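Local coordinates for protein GlcNAc-alpha-1,4-Gal-releasing endo-beta-galactosidase (Clostridium perfringens, PDB 1UPS) that probably hydrolyses O-glycosyl bonds as a calcium-binding family 16 endo-beta-galactosidase, releasing GlcNAc-alpha-1,4-Gal from its substrates, at residues E76-D81 / L250-D255; A368-V373 / F381-K386; I106-G111 / D159-K164; K204-D209 / D231-K236. All coordinates share one frame; numbering follows the deposited sequence.

Contact 1: E76-D81 / L250-D255; sequences EYITED and LNIYTD
Glu76 and Ile252 face each other across two strands, 76-78 and 250-254, that run in nearly the same direction. The angle between them is 19° and their axes approach to 7.0 Å. They share no backbone hydrogen bond. Each belongs to a different antiparallel sheet: Ile78 bonds to Lys267 on one side, and Ile252 to Ser96 on the other. The contact is therefore face-to-face packing in the beta sandwich of the family 16 domain.

The methyl CG2 of Ile252 is the central apolar point. It meets Glu76 CB and Ile78 CG1, each at 4.0 Å. With CG1 of Ile252 opposite the backbone N (chi1 -175°), CG2 falls between N and the carbonyl carbon and faces strand 76-78. Ile78 reaches further along. Its CD1 lies against the backbone of the other strand, 3.6 Å from Ile252 O and 3.5 Å from Tyr253 C. Trp269, from strand 267-279, adds an aromatic wall beside Leu250 and Ile252.

The chain of Glu76 is extended beyond CG and lays its carboxyl group on the backbone of Leu250 and Asn251. Its OE1 is 2.6 Å from Leu250 O, and its OE2 is 3.2 Å from Asn251 CA. OE2 also accepts a hydrogen bond from Trp269 NE1. Asn251 and Tyr253 point away and are joined by a bond from Asn251 ND2 to Tyr253 OH. Asn251 OD1 also bonds to Trp149 NE1, and Tyr253 OH to Tyr52 OH.

Two oxygens as close as Glu76 OE1 and Leu250 O suggest that the buried acid is protonated. Burial would probably raise its pKa.

Contact 2: A368-V373 / F381-K386; sequences AQWSEV and FVNRWK
The beta hairpin of strands 370-375 and 378-383 joins Ser371 and Val382 as a hydrogen-bonded antiparallel pair. It lies in the C-terminal part of the chain, which is probably a ricin-like beta-trefoil domain. Ser371 N donates to Val382 O at 2.7 Å, and Val382 N to Ser371 O at 2.9 Å. Non-hydrogen-bonded pairs flank it, Trp370 with Asn383 and Glu372 with Phe381.

On the face of the hairpin that carries Trp370, the amide of Asn383 stands over one face of the indole. Asn383 ND2 is 3.4 Å from Trp370 CH2, and the amide and ring planes are 77° apart. ND2 also bonds to Ser367 O, and Asn383 OD1 accepts from Lys386 N in an Asx motif. Glu372 CG packs against Phe381 CE2 at 3.5 Å. The carboxylate of Glu372 goes on to Tyr239, Lys329 and Thr336.

Next to the Trp370-Asn383 pair, Arg384 N donates to Gln369 O at 2.9 Å. The two long side chains then run side by side in the same direction. Arg384 NH1 meets a lone pair of Gln369 OE1 at 2.8 Å, within the guanidinium plane. On the face that carries Ser371 and Val382, a water bonds Ser371 OG and donates to Asn383 O.

Both ends of the Asn383 amide are thus bonded, which fixes its rotation over the indole. Arg384 NH1 also bonds Asp333, which probably balances its charge; Trp366 adds a cation-pi contact.

Contact 3: I106-G111 / D159-K164; sequences IHNFSG and DWFNSK
One face of the Trp160 indole is covered by Asn108 CB. This carbon is 3.3 Å from the centroid of the five-membered ring and 12° off its normal, a CH-pi contact. The Phe161 ring has the CD1 corner of the same indole over the centre of one face. At the edge of the Phe161 ring, near its plane, lies Gly111 O, 3.6 Å from Phe161 CZ.

The amide of Asn108 is turned steeply to both rings, 74° from the indole plane. Its ND2 is 3.6 Å from Trp160 CD1 and 3.8 Å from Phe161 CZ. The same ND2 bonds to Thr112 O. The backbone takes part as well: Asn108 N is 3.4 Å from Trp160 CZ3, and His107 CA touches the same ring atom at 3.8 Å. With CG opposite the backbone N (chi1 172°), Trp160 extends its indole across to Asn108.

Both segments are loops of the family 16 domain, one after strand 101-102 and the other after strand 145-152. Each has a type I turn, Asn108 to Gly111 and Trp160 to Ser163. Asp159 holds the second with bonds from Asn162 N and ND2.

No hydrogen bond crosses between the loops. They are joined by dispersion and one CH-pi contact, and probably by weak electrostatic attraction between the Phe161 edge and the carbonyl of Gly111. The polar end of Asn108 is bonded to Thr112, next to its own segment.

Contact 4: K204-D209 / D231-K236; sequences KVPSGD and DNELFK
In Phe235 the CB-CG bond points directly opposite the backbone N (chi1 178°), which carries the ring out to Lys204 and Pro206. Glu233 has the same first torsion (-180°), and its chain stays straight to CD. Its OE1 ends 4.4 Å from Pro206 CG.

Phe235 CE1 does most of the touching. It is 3.5 Å from Lys204 O, which lies at the ring edge near the ring plane. Pro206 CD approaches CE1 obliquely at 4.1 Å, and Val205 CA is equally close to it. Trp182 also meets this ring, with the two planes about 15° apart.

A water makes the polar link between the segments. It lies 2.7 Å from Ser207 OG and donates to Asp231 OD1 at 2.6 Å. Asp231 is held further by His215, which bonds to OD1, and by the backbone N of Ile216, which bonds to OD2.

The contact lies at the surface of the family 16 domain. It joins the loop after strand 199-204, an outermost strand of one sheet, to the start of strand 233-239 in the other. Phe235 and Lys236 form a classic beta bulge opposite Phe228.

No direct hydrogen bond joins the two segments. The ring edge probably offers weakly positive C-H groups to Lys204 O, while proline adds apolar contact. The water bridges the Ser207 hydroxyl and the Asp231 carboxylate, which do not bond each other directly.

Contacts 1, 3 and 4 lie within the family 16 domain, whereas contact 2 is a partly buried hairpin in the C-terminal part of the chain. Contact 1 is buried between the two sheets, with isoleucine packing beside an acid that lies on the backbone of the opposite strand. Contact 4 also joins these sheets, but at the surface, with a ring edge and a water. Strands 233-239 and 246-254, used by contacts 4 and 1, follow each other in the chain. Contact 3 ties two loops by aromatic surfaces and is largely buried, although Phe161 and Gly111 are exposed. Contact 2 alone has direct backbone hydrogen bonds between its segments. Its nearest atoms are about 6 Å from contact 4.

Contact 1: E76-D81 / L250-D255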
# COMPACT_ATOMS: atom_id res chain seq x y z
N GLU A 76 2.08 21.42 6.02
CA GLU A 76 1.93 21.92 4.65
C GLU A 76 0.55 22.53 4.51
O GLU A 76 -0.40 21.94 4.99
CB GLU A 76 2.04 20.75 3.67
CG GLU A 76 3.42 20.11 3.69
CD GLU A 76 3.55 18.99 2.67
OE1 GLU A 76 4.65 18.85 2.07
OE2 GLU A 76 2.57 18.24 2.48
N TYR A 77 0.44 23.68 3.85
CA TYR A 77 -0.85 24.32 3.70
C TYR A 77 -1.00 25.03 2.37
O TYR A 77 -0.01 25.43 1.74
CB TYR A 77 -1.15 25.29 4.87
CG TYR A 77 -0.22 26.48 5.05
CD1 TYR A 77 0.89 26.43 5.91
CD2 TYR A 77 -0.47 27.69 4.38
CE1 TYR A 77 1.73 27.57 6.10
CE2 TYR A 77 0.36 28.81 4.56
CZ TYR A 77 1.44 28.75 5.41
OH TYR A 77 2.25 29.87 5.57
N ILE A 78 -2.25 25.16 1.95
CA ILE A 78 -2.61 25.94 0.77
C ILE A 78 -3.48 27.10 1.25
O ILE A 78 -4.50 26.89 1.91
CB ILE A 78 -3.44 25.10 -0.21
CG1 ILE A 78 -2.70 23.80 -0.57
CG2 ILE A 78 -3.78 25.95 -1.47
CD1 ILE A 78 -3.57 22.78 -1.38
N THR A 79 -3.08 28.33 0.91
CA THR A 79 -3.91 29.48 1.26
C THR A 79 -5.00 29.73 0.22
O THR A 79 -4.89 29.28 -0.94
CB THR A 79 -3.09 30.76 1.40
OG1 THR A 79 -2.40 31.01 0.17
CG2 THR A 79 -1.98 30.58 2.45
N GLU A 80 -6.01 30.49 0.64
CA GLU A 80 -7.14 30.84 -0.23
C GLU A 80 -6.68 31.59 -1.48
O GLU A 80 -7.30 31.46 -2.54
CB GLU A 80 -8.17 31.67 0.54
CG GLU A 80 -9.49 31.83 -0.21
CD GLU A 80 -10.58 32.53 0.61
OE1 GLU A 80 -10.45 32.64 1.86
OE2 GLU A 80 -11.57 32.96 -0.01
N ASP A 81 -5.61 32.37 -1.36
CA ASP A 81 -5.08 33.14 -2.49
C ASP A 81 -3.86 32.50 -3.17
O ASP A 81 -3.19 33.14 -4.01
CB ASP A 81 -4.82 34.61 -2.08
CG ASP A 81 -3.83 34.75 -0.91
OD1 ASP A 81 -3.41 33.72 -0.31
OD2 ASP A 81 -3.43 35.86 -0.53
N LEU A 250 5.68 14.48 -0.33
CA LEU A 250 4.65 14.69 0.67
C LEU A 250 3.96 16.00 0.29
O LEU A 250 4.60 17.04 0.21
CB LEU A 250 5.27 14.81 2.08
CG LEU A 250 5.69 13.49 2.72
CD1 LEU A 250 6.73 13.76 3.87
CD2 LEU A 250 4.47 12.75 3.25
N ASN A 251 2.65 15.94 0.05
CA ASN A 251 1.95 17.12 -0.45
C ASN A 251 0.46 17.15 -0.15
O ASN A 251 -0.11 16.18 0.40
CB ASN A 251 2.33 17.44 -1.94
CG ASN A 251 1.80 16.43 -2.95
OD1 ASN A 251 1.49 15.29 -2.62
ND2 ASN A 251 1.71 16.86 -4.22
N ILE A 252 -0.16 18.28 -0.46
CA ILE A 252 -1.58 18.47 -0.23
C ILE A 252 -2.13 19.23 -1.44
O ILE A 252 -1.41 20.01 -2.05
CB ILE A 252 -1.81 19.21 1.11
CG1 ILE A 252 -3.32 19.31 1.41
CG2 ILE A 252 -1.07 20.59 1.15
CD1 ILE A 252 -3.64 19.66 2.91
N TYR A 253 -3.38 18.96 -1.80
CA TYR A 253 -3.96 19.48 -3.03
C TYR A 253 -5.35 20.04 -2.76
O TYR A 253 -6.07 19.58 -1.86
CB TYR A 253 -4.24 18.34 -3.99
CG TYR A 253 -3.08 17.60 -4.55
CD1 TYR A 253 -2.48 16.57 -3.82
CD2 TYR A 253 -2.61 17.87 -5.85
CE1 TYR A 253 -1.41 15.82 -4.38
CE2 TYR A 253 -1.55 17.14 -6.41
CZ TYR A 253 -0.96 16.11 -5.65
OH TYR A 253 0.08 15.37 -6.18
N THR A 254 -5.75 21.00 -3.59
CA THR A 254 -7.18 21.24 -3.81
C THR A 254 -7.42 21.69 -5.25
O THR A 254 -6.46 21.98 -5.97
CB THR A 254 -7.77 22.22 -2.75
OG1 THR A 254 -9.21 22.19 -2.82
CG2 THR A 254 -7.36 23.68 -3.05
N ASP A 255 -8.69 21.70 -5.68
CA ASP A 255 -9.06 22.04 -7.07
C ASP A 255 -8.48 21.06 -8.09
O ASP A 255 -8.24 21.42 -9.26
CB ASP A 255 -8.62 23.47 -7.36
CG ASP A 255 -9.31 24.46 -6.44
OD1 ASP A 255 -8.70 25.49 -6.11
OD2 ASP A 255 -10.47 24.24 -6.00

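Contact 2: A368-V373 / F381-K386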
# COMPACT_ATOMS: atom_id res chain seq x y z
N ALA A 368 -9.53 -20.42 -9.45
CA ALA A 368 -8.41 -20.86 -8.60
C ALA A 368 -7.57 -19.68 -8.09
O ALA A 368 -6.51 -19.88 -7.47
CB ALA A 368 -7.53 -21.86 -9.36
N GLN A 369 -8.06 -18.47 -8.31
CA GLN A 369 -7.33 -17.27 -7.89
C GLN A 369 -8.09 -16.52 -6.80
O GLN A 369 -9.32 -16.42 -6.84
CB GLN A 369 -7.08 -16.37 -9.08
CG GLN A 369 -6.18 -17.01 -10.13
CD GLN A 369 -5.97 -16.09 -11.30
OE1 GLN A 369 -6.25 -14.90 -11.20
NE2 GLN A 369 -5.48 -16.64 -12.41
N TRP A 370 -7.34 -16.00 -5.83
CA TRP A 370 -7.93 -15.44 -4.62
C TRP A 370 -7.35 -14.07 -4.24
O TRP A 370 -6.15 -13.86 -4.35
CB TRP A 370 -7.73 -16.43 -3.46
CG TRP A 370 -8.26 -17.80 -3.76
CD1 TRP A 370 -7.58 -18.84 -4.32
CD2 TRP A 370 -9.59 -18.28 -3.49
NE1 TRP A 370 -8.40 -19.94 -4.43
CE2 TRP A 370 -9.64 -19.62 -3.92
CE3 TRP A 370 -10.75 -17.71 -2.93
CZ2 TRP A 370 -10.80 -20.41 -3.83
CZ3 TRP A 370 -11.90 -18.48 -2.83
CH2 TRP A 370 -11.92 -19.82 -3.28
N SER A 371 -8.21 -13.14 -3.84
CA SER A 371 -7.76 -11.88 -3.22
C SER A 371 -7.52 -12.10 -1.73
O SER A 371 -8.34 -12.71 -1.06
CB SER A 371 -8.82 -10.79 -3.40
OG SER A 371 -9.06 -10.51 -4.77
N GLU A 372 -6.39 -11.61 -1.23
CA GLU A 372 -6.07 -11.67 0.20
C GLU A 372 -6.48 -10.37 0.88
O GLU A 372 -6.05 -9.28 0.49
CB GLU A 372 -4.58 -11.86 0.39
CG GLU A 372 -4.12 -13.29 0.50
CD GLU A 372 -2.61 -13.38 0.59
OE1 GLU A 372 -2.01 -14.09 -0.24
OE2 GLU A 372 -2.02 -12.73 1.49
N VAL A 373 -7.35 -10.47 1.89
CA VAL A 373 -7.89 -9.29 2.53
C VAL A 373 -7.59 -9.33 4.03
O VAL A 373 -8.20 -10.12 4.76
CB VAL A 373 -9.42 -9.16 2.29
CG1 VAL A 373 -9.94 -7.86 2.86
CG2 VAL A 373 -9.75 -9.24 0.80
N PHE A 381 -9.85 -14.86 2.19
CA PHE A 381 -9.56 -15.20 0.81
C PHE A 381 -10.84 -15.08 0.01
O PHE A 381 -11.82 -15.78 0.29
CB PHE A 381 -9.03 -16.62 0.71
CG PHE A 381 -7.69 -16.81 1.34
CD1 PHE A 381 -7.58 -17.41 2.60
CD2 PHE A 381 -6.54 -16.37 0.69
CE1 PHE A 381 -6.33 -17.59 3.18
CE2 PHE A 381 -5.30 -16.54 1.28
CZ PHE A 381 -5.19 -17.14 2.51
N VAL A 382 -10.84 -14.18 -0.97
CA VAL A 382 -12.04 -13.85 -1.74
C VAL A 382 -11.82 -14.22 -3.21
O VAL A 382 -10.81 -13.84 -3.80
CB VAL A 382 -12.40 -12.36 -1.60
CG1 VAL A 382 -13.61 -12.03 -2.43
CG2 VAL A 382 -12.62 -11.98 -0.13
N ASN A 383 -12.74 -14.99 -3.79
CA ASN A 383 -12.49 -15.56 -5.11
C ASN A 383 -12.44 -14.50 -6.21
O ASN A 383 -13.16 -13.50 -6.14
CB ASN A 383 -13.55 -16.62 -5.43
CG ASN A 383 -13.17 -17.48 -6.60
OD1 ASN A 383 -13.69 -17.30 -7.70
ND2 ASN A 383 -12.22 -18.40 -6.38
N ARG A 384 -11.59 -14.69 -7.23
CA ARG A 384 -11.54 -13.74 -8.34
C ARG A 384 -12.73 -13.93 -9.30
O ARG A 384 -13.39 -12.96 -9.70
CB ARG A 384 -10.23 -13.88 -9.13
CG ARG A 384 -10.05 -12.79 -10.20
CD ARG A 384 -8.93 -13.06 -11.16
NE ARG A 384 -8.74 -11.94 -12.08
CZ ARG A 384 -7.67 -11.78 -12.85
NH1 ARG A 384 -6.69 -12.68 -12.84
NH2 ARG A 384 -7.58 -10.73 -13.66
N TRP A 385 -12.98 -15.19 -9.67
CA TRP A 385 -14.07 -15.52 -10.60
C TRP A 385 -15.42 -15.10 -10.03
O TRP A 385 -16.26 -14.52 -10.73
CB TRP A 385 -14.05 -17.02 -10.88
CG TRP A 385 -14.99 -17.49 -11.98
CD1 TRP A 385 -15.31 -16.83 -13.15
CD2 TRP A 385 -15.70 -18.72 -12.00
NE1 TRP A 385 -16.19 -17.59 -13.89
CE2 TRP A 385 -16.44 -18.76 -13.21
CE3 TRP A 385 -15.79 -19.81 -11.12
CZ2 TRP A 385 -17.26 -19.84 -13.55
CZ3 TRP A 385 -16.60 -20.89 -11.46
CH2 TRP A 385 -17.33 -20.89 -12.66
N LYS A 386 -15.60 -15.39 -8.74
CA LYS A 386 -16.85 -15.06 -8.04
C LYS A 386 -16.56 -14.20 -6.81
O LYS A 386 -16.49 -14.72 -5.69
CB LYS A 386 -17.59 -16.35 -7.63
CG LYS A 386 -17.94 -17.32 -8.77
CD LYS A 386 -19.00 -16.77 -9.72
CE LYS A 386 -19.11 -17.64 -10.98
NZ LYS A 386 -19.96 -17.01 -12.04
O HOH W 1 -11.88 -10.90 -5.66

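Contact 3: I106-G111 / D159-K164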
# COMPACT_ATOMS: atom_id res chain seq x y z
N ILE A 106 11.06 13.45 -14.16
CA ILE A 106 10.38 12.56 -13.20
C ILE A 106 8.85 12.71 -13.20
O ILE A 106 8.32 13.82 -13.06
CB ILE A 106 10.93 12.74 -11.76
CG1 ILE A 106 12.43 12.38 -11.71
CG2 ILE A 106 10.12 11.83 -10.81
CD1 ILE A 106 12.77 10.92 -12.21
N HIS A 107 8.16 11.58 -13.33
CA HIS A 107 6.69 11.51 -13.15
C HIS A 107 5.95 12.42 -14.14
O HIS A 107 5.33 13.45 -13.77
CB HIS A 107 6.27 11.81 -11.70
CG HIS A 107 4.81 11.56 -11.45
ND1 HIS A 107 4.26 10.30 -11.50
CD2 HIS A 107 3.79 12.41 -11.20
CE1 HIS A 107 2.96 10.38 -11.29
NE2 HIS A 107 2.65 11.65 -11.09
N ASN A 108 6.02 12.01 -15.40
CA ASN A 108 5.39 12.73 -16.51
C ASN A 108 3.90 12.40 -16.65
O ASN A 108 3.47 11.75 -17.61
CB ASN A 108 6.14 12.46 -17.82
CG ASN A 108 5.86 13.51 -18.87
OD1 ASN A 108 5.07 14.44 -18.62
ND2 ASN A 108 6.53 13.41 -20.02
N PHE A 109 3.12 12.85 -15.67
CA PHE A 109 1.70 12.52 -15.60
C PHE A 109 0.95 13.07 -16.82
O PHE A 109 -0.07 12.51 -17.23
CB PHE A 109 1.06 13.07 -14.31
CG PHE A 109 1.20 14.55 -14.15
CD1 PHE A 109 0.22 15.43 -14.64
CD2 PHE A 109 2.30 15.09 -13.50
CE1 PHE A 109 0.37 16.81 -14.51
CE2 PHE A 109 2.46 16.46 -13.36
CZ PHE A 109 1.49 17.33 -13.86
N SER A 110 1.47 14.14 -17.40
CA SER A 110 0.80 14.78 -18.56
C SER A 110 1.32 14.28 -19.92
O SER A 110 0.74 14.61 -20.96
CB SER A 110 0.93 16.29 -18.46
OG SER A 110 2.24 16.72 -18.80
N GLY A 111 2.39 13.48 -19.91
CA GLY A 111 3.02 13.02 -21.14
C GLY A 111 3.55 14.15 -22.03
O GLY A 111 3.57 14.02 -23.26
N ASP A 159 15.43 9.75 -18.58
CA ASP A 159 14.35 10.48 -19.25
C ASP A 159 13.03 9.83 -18.87
O ASP A 159 13.01 8.96 -17.99
CB ASP A 159 14.62 10.58 -20.75
CG ASP A 159 14.41 9.28 -21.52
OD1 ASP A 159 13.84 8.29 -21.00
OD2 ASP A 159 14.81 9.19 -22.70
N TRP A 160 11.92 10.25 -19.50
CA TRP A 160 10.62 9.60 -19.26
C TRP A 160 10.27 8.58 -20.33
O TRP A 160 9.97 7.42 -20.03
CB TRP A 160 9.49 10.66 -19.17
CG TRP A 160 8.10 10.04 -19.10
CD1 TRP A 160 7.21 9.89 -20.14
CD2 TRP A 160 7.47 9.48 -17.94
NE1 TRP A 160 6.06 9.26 -19.70
CE2 TRP A 160 6.19 9.01 -18.35
CE3 TRP A 160 7.86 9.33 -16.60
CZ2 TRP A 160 5.29 8.42 -17.45
CZ3 TRP A 160 6.96 8.73 -15.70
CH2 TRP A 160 5.69 8.28 -16.13
N PHE A 161 10.31 8.99 -21.60
CA PHE A 161 9.73 8.16 -22.65
C PHE A 161 10.44 6.82 -22.88
O PHE A 161 9.81 5.84 -23.31
CB PHE A 161 9.57 8.98 -23.93
CG PHE A 161 8.51 10.04 -23.82
CD1 PHE A 161 8.86 11.37 -23.67
CD2 PHE A 161 7.17 9.68 -23.78
CE1 PHE A 161 7.87 12.36 -23.55
CE2 PHE A 161 6.17 10.65 -23.65
CZ PHE A 161 6.53 11.99 -23.52
N ASN A 162 11.73 6.77 -22.55
CA ASN A 162 12.47 5.51 -22.68
C ASN A 162 12.69 4.77 -21.36
O ASN A 162 13.17 3.64 -21.36
CB ASN A 162 13.79 5.74 -23.40
CG ASN A 162 13.58 6.31 -24.79
OD1 ASN A 162 13.07 5.63 -25.67
ND2 ASN A 162 13.94 7.58 -24.97
N SER A 163 12.27 5.38 -20.25
CA SER A 163 12.41 4.76 -18.94
C SER A 163 11.33 3.70 -18.71
O SER A 163 10.16 3.88 -19.10
CB SER A 163 12.32 5.80 -17.83
OG SER A 163 12.52 5.20 -16.56
N LYS A 164 11.72 2.62 -18.03
CA LYS A 164 10.78 1.65 -17.50
C LYS A 164 10.77 1.70 -15.95
O LYS A 164 10.21 0.83 -15.32
CB LYS A 164 11.16 0.23 -17.95
CG LYS A 164 11.01 -0.05 -19.45

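Contact 4: K204-D209 / D231-K236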
# COMPACT_ATOMS: atom_id res chain seq x y z
N LYS A 204 -12.45 1.84 4.82
CA LYS A 204 -12.57 2.48 6.13
C LYS A 204 -11.49 1.96 7.09
O LYS A 204 -11.22 0.74 7.14
CB LYS A 204 -13.95 2.18 6.73
CG LYS A 204 -15.09 2.84 5.94
CD LYS A 204 -16.46 2.63 6.57
CE LYS A 204 -17.52 3.30 5.71
NZ LYS A 204 -18.00 2.39 4.61
N VAL A 205 -10.90 2.89 7.85
CA VAL A 205 -9.94 2.51 8.89
C VAL A 205 -10.67 1.73 10.01
O VAL A 205 -11.88 1.95 10.26
CB VAL A 205 -9.14 3.73 9.45
CG1 VAL A 205 -8.32 4.42 8.34
CG2 VAL A 205 -10.07 4.75 10.15
N PRO A 206 -9.97 0.79 10.63
CA PRO A 206 -10.62 -0.07 11.65
C PRO A 206 -10.89 0.62 12.98
O PRO A 206 -11.71 0.10 13.76
CB PRO A 206 -9.62 -1.22 11.82
CG PRO A 206 -8.30 -0.63 11.49
CD PRO A 206 -8.57 0.41 10.37
N SER A 207 -10.23 1.74 13.24
CA SER A 207 -10.37 2.48 14.50
C SER A 207 -9.89 3.90 14.33
O SER A 207 -9.10 4.20 13.43
CB SER A 207 -9.58 1.81 15.62
OG SER A 207 -8.22 1.67 15.25
N GLY A 208 -10.37 4.79 15.21
CA GLY A 208 -9.89 6.16 15.22
C GLY A 208 -10.55 7.08 14.21
O GLY A 208 -11.38 6.66 13.39
N ASP A 209 -10.17 8.36 14.31
CA ASP A 209 -10.69 9.45 13.50
C ASP A 209 -9.51 10.17 12.86
O ASP A 209 -8.92 11.08 13.47
CB ASP A 209 -11.47 10.43 14.41
CG ASP A 209 -12.35 11.40 13.63
OD1 ASP A 209 -12.36 12.63 13.94
OD2 ASP A 209 -13.08 11.04 12.69
N ASP A 231 -1.65 2.03 12.25
CA ASP A 231 -1.39 1.87 13.69
C ASP A 231 -0.82 0.49 13.99
O ASP A 231 -1.25 -0.21 14.92
CB ASP A 231 -2.66 2.15 14.49
CG ASP A 231 -3.06 3.60 14.44
OD1 ASP A 231 -4.18 3.94 14.88
OD2 ASP A 231 -2.29 4.47 13.98
N ASN A 232 0.16 0.11 13.17
CA ASN A 232 0.95 -1.13 13.34
C ASN A 232 0.24 -2.44 13.02
O ASN A 232 0.76 -3.51 13.38
CB ASN A 232 1.58 -1.21 14.75
CG ASN A 232 2.49 -0.05 15.05
OD1 ASN A 232 3.12 0.52 14.14
ND2 ASN A 232 2.59 0.32 16.35
N GLU A 233 -0.95 -2.37 12.41
CA GLU A 233 -1.71 -3.57 12.04
C GLU A 233 -1.93 -3.64 10.53
O GLU A 233 -2.29 -2.64 9.89
CB GLU A 233 -3.07 -3.62 12.76
CG GLU A 233 -3.90 -4.86 12.40
CD GLU A 233 -5.23 -4.97 13.14
OE1 GLU A 233 -6.24 -4.39 12.65
OE2 GLU A 233 -5.26 -5.64 14.20
N LEU A 234 -1.73 -4.83 9.96
CA LEU A 234 -1.82 -4.97 8.49
C LEU A 234 -3.21 -4.58 7.97
O LEU A 234 -4.24 -5.03 8.51
CB LEU A 234 -1.47 -6.41 8.08
CG LEU A 234 -1.40 -6.66 6.57
CD1 LEU A 234 -0.31 -5.83 5.90
CD2 LEU A 234 -1.20 -8.14 6.32
N PHE A 235 -3.22 -3.76 6.91
CA PHE A 235 -4.46 -3.13 6.41
C PHE A 235 -4.68 -3.46 4.92
O PHE A 235 -5.84 -3.63 4.49
CB PHE A 235 -4.37 -1.61 6.64
CG PHE A 235 -5.57 -0.81 6.13
CD1 PHE A 235 -6.75 -0.75 6.86
CD2 PHE A 235 -5.48 -0.09 4.94
CE1 PHE A 235 -7.85 0.02 6.40
CE2 PHE A 235 -6.57 0.66 4.46
CZ PHE A 235 -7.74 0.72 5.20
N LYS A 236 -3.59 -3.59 4.16
CA LYS A 236 -3.66 -3.87 2.71
C LYS A 236 -2.37 -4.53 2.22
O LYS A 236 -1.28 -4.23 2.73
CB LYS A 236 -3.86 -2.56 1.92
CG LYS A 236 -4.08 -2.78 0.42
CD LYS A 236 -4.39 -1.49 -0.29
CE LYS A 236 -4.62 -1.67 -1.80
NZ LYS A 236 -5.07 -0.37 -2.46
O HOH W 2 -5.94 2.68 16.37